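Local coordinates for protein histidine acid phosphatase (Hafnia alvei, PDB 4ARU) that belongs to branch 2 of the histidine phosphatase superfamily and joins a mixed beta-sheet core to a largely helical region, at residues I223-H228 / S248-H253. Residues are numbered along the deposited sequence; the frame is centred on the assembly and turned at random.
Sequences IFLLEH and SLLKLH
The backbone bond from Glu227 N to Ile223 O, 2.8 Å long, and its neighbour from His228 N to Phe224 O brace the helical turn that presents Phe224 and Leu225 to Leu249 and Leu250. No hydrogen bond passes between the two segments, so the pairing illustrates how helices can meet through a few buried apolar groups. Leu225 reaches across with CG anti to its own nitrogen (chi1 -175°), and its CD1 methyl lies 4.1 Å from Leu250 CG, with Leu250 CD2 little farther away. The two leucine side chains cross at about a right angle, meeting at the branch of Leu250. Leu250 does not aim its CB straight at the partner helix; its branched end makes the approach. Beside this pair, Phe224 CD2 comes within 4.4 Å of Leu249 CD1, a methyl set obliquely to the ring. Both contacts are loose and the interface is small, 126 Å² in all. Neighbours add to the burial: Met168 and Val171 of helix 162-172 touch Phe224, while Leu359 touches Leu225. A hydrogen bond between His253 ND1 and Ser218 OG adds a polar tie between the same two helices. Helices 213-229 and 243-262, consecutive in the chain, thus meet along a small apolar seam, consistent with the helical region that accompanies the sheet core in histidine acid phosphatases.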
loop_
_atom_site.group_PDB
_atom_site.type_symbol
_atom_site.label_atom_id
_atom_site.label_comp_id
_atom_site.label_asym_id
_atom_site.label_seq_id
_atom_site.Cartn_x
_atom_site.Cartn_y
_atom_site.Cartn_z
ATOM N N ILE A 223 4.334 12.867 -3.796
ATOM C CA ILE A 223 4.611 13.258 -5.180
ATOM C C ILE A 223 6.128 13.381 -5.409
ATOM O O ILE A 223 6.645 12.950 -6.444
ATOM C CB ILE A 223 3.839 14.530 -5.609
ATOM C CG1 ILE A 223 2.349 14.160 -5.656
ATOM C CG2 ILE A 223 4.431 15.109 -6.898
ATOM C CD1 ILE A 223 1.441 15.351 -5.780
ATOM N N PHE A 224 6.878 13.978 -4.473
ATOM C CA PHE A 224 8.311 14.069 -4.646
ATOM C C PHE A 224 8.931 12.674 -4.728
ATOM O O PHE A 224 9.801 12.441 -5.550
ATOM C CB PHE A 224 8.949 14.844 -3.493
ATOM C CG PHE A 224 8.470 16.269 -3.348
ATOM C CD1 PHE A 224 8.075 17.053 -4.419
ATOM C CD2 PHE A 224 8.459 16.843 -2.104
ATOM C CE1 PHE A 224 7.661 18.370 -4.243
ATOM C CE2 PHE A 224 8.046 18.171 -1.916
ATOM C CZ PHE A 224 7.643 18.922 -2.975
ATOM N N LEU A 225 8.479 11.761 -3.876
ATOM C CA LEU A 225 9.012 10.411 -3.907
ATOM C C LEU A 225 8.721 9.768 -5.277
ATOM O O LEU A 225 9.550 9.049 -5.838
ATOM C CB LEU A 225 8.367 9.592 -2.804
ATOM C CG LEU A 225 8.966 8.177 -2.689
ATOM C CD1 LEU A 225 9.288 7.904 -1.253
ATOM C CD2 LEU A 225 8.104 7.098 -3.280
ATOM N N LEU A 226 7.514 10.002 -5.770
ATOM C CA LEU A 226 7.137 9.490 -7.091
ATOM C C LEU A 226 7.999 10.074 -8.199
ATOM O O LEU A 226 8.435 9.358 -9.082
ATOM C CB LEU A 226 5.656 9.673 -7.401
ATOM C CG LEU A 226 4.682 8.876 -6.538
ATOM C CD1 LEU A 226 3.214 9.330 -6.670
ATOM C CD2 LEU A 226 4.778 7.414 -6.897
ATOM N N GLU A 227 8.290 11.371 -8.128
ATOM C CA GLU A 227 9.153 12.010 -9.117
ATOM C C GLU A 227 10.533 11.323 -9.125
ATOM O O GLU A 227 11.127 11.068 -10.151
ATOM C CB GLU A 227 9.378 13.475 -8.786
ATOM C CG GLU A 227 8.136 14.369 -8.962
ATOM C CD GLU A 227 8.355 15.783 -8.470
ATOM O OE1 GLU A 227 9.435 16.038 -7.913
ATOM O OE2 GLU A 227 7.461 16.647 -8.662
ATOM N N HIS A 228 11.020 11.058 -7.923
ATOM C CA HIS A 228 12.297 10.403 -7.754
ATOM C C HIS A 228 12.323 8.971 -8.282
ATOM O O HIS A 228 13.238 8.555 -8.992
ATOM C CB HIS A 228 12.698 10.463 -6.285
ATOM C CG HIS A 228 14.106 10.018 -6.010
ATOM N ND1 HIS A 228 15.201 10.839 -6.182
ATOM C CD2 HIS A 228 14.584 8.830 -5.567
ATOM C CE1 HIS A 228 16.296 10.177 -5.812
ATOM N NE2 HIS A 228 15.950 8.951 -5.477
ATOM N N SER A 248 12.204 13.074 6.824
ATOM C CA SER A 248 11.412 14.077 7.512
ATOM C C SER A 248 10.163 14.399 6.703
ATOM O O SER A 248 9.066 14.505 7.252
ATOM C CB SER A 248 12.270 15.337 7.727
ATOM O OG SER A 248 11.468 16.379 8.291
ATOM N N LEU A 249 10.269 14.515 5.389
ATOM C CA LEU A 249 9.079 14.790 4.583
ATOM C C LEU A 249 8.103 13.610 4.566
ATOM O O LEU A 249 6.869 13.757 4.706
ATOM C CB LEU A 249 9.486 15.118 3.158
ATOM C CG LEU A 249 10.330 16.369 2.970
ATOM C CD1 LEU A 249 10.924 16.478 1.543
ATOM C CD2 LEU A 249 9.526 17.620 3.359
ATOM N N LEU A 250 8.630 12.398 4.427
ATOM C CA LEU A 250 7.736 11.231 4.356
ATOM C C LEU A 250 7.140 10.902 5.719
ATOM O O LEU A 250 6.109 10.262 5.760
ATOM C CB LEU A 250 8.470 10.018 3.730
ATOM C CG LEU A 250 8.317 9.879 2.187
ATOM C CD1 LEU A 250 6.871 9.695 1.680
ATOM C CD2 LEU A 250 8.994 11.039 1.492
ATOM N N LYS A 251 7.723 11.410 6.798
ATOM C CA LYS A 251 7.124 11.277 8.131
ATOM C C LYS A 251 5.698 11.820 8.116
ATOM O O LYS A 251 4.765 11.239 8.687
ATOM C CB LYS A 251 7.969 12.033 9.152
ATOM C CG LYS A 251 7.410 11.934 10.553
ATOM C CD LYS A 251 8.390 12.353 11.640
ATOM C CE LYS A 251 8.999 13.679 11.370
ATOM N NZ LYS A 251 9.768 14.093 12.578
ATOM N N LEU A 252 5.477 12.895 7.389
ATOM C CA LEU A 252 4.151 13.495 7.300
ATOM C C LEU A 252 3.194 12.591 6.552
ATOM O O LEU A 252 2.032 12.452 6.913
ATOM C CB LEU A 252 4.228 14.854 6.590
ATOM C CG LEU A 252 5.046 15.913 7.344
ATOM C CD1 LEU A 252 5.540 17.022 6.409
ATOM C CD2 LEU A 252 4.222 16.519 8.457
ATOM N N HIS A 253 3.679 11.969 5.480
ATOM C CA HIS A 253 2.854 11.067 4.718
ATOM C C HIS A 253 2.512 9.840 5.548
ATOM O O HIS A 253 1.362 9.418 5.565
ATOM C CB HIS A 253 3.642 10.698 3.462
ATOM C CG HIS A 253 2.983 9.654 2.621
ATOM N ND1 HIS A 253 1.952 9.936 1.753
ATOM C CD2 HIS A 253 3.242 8.336 2.480
ATOM C CE1 HIS A 253 1.575 8.831 1.138
ATOM N NE2 HIS A 253 2.351 7.850 1.550
#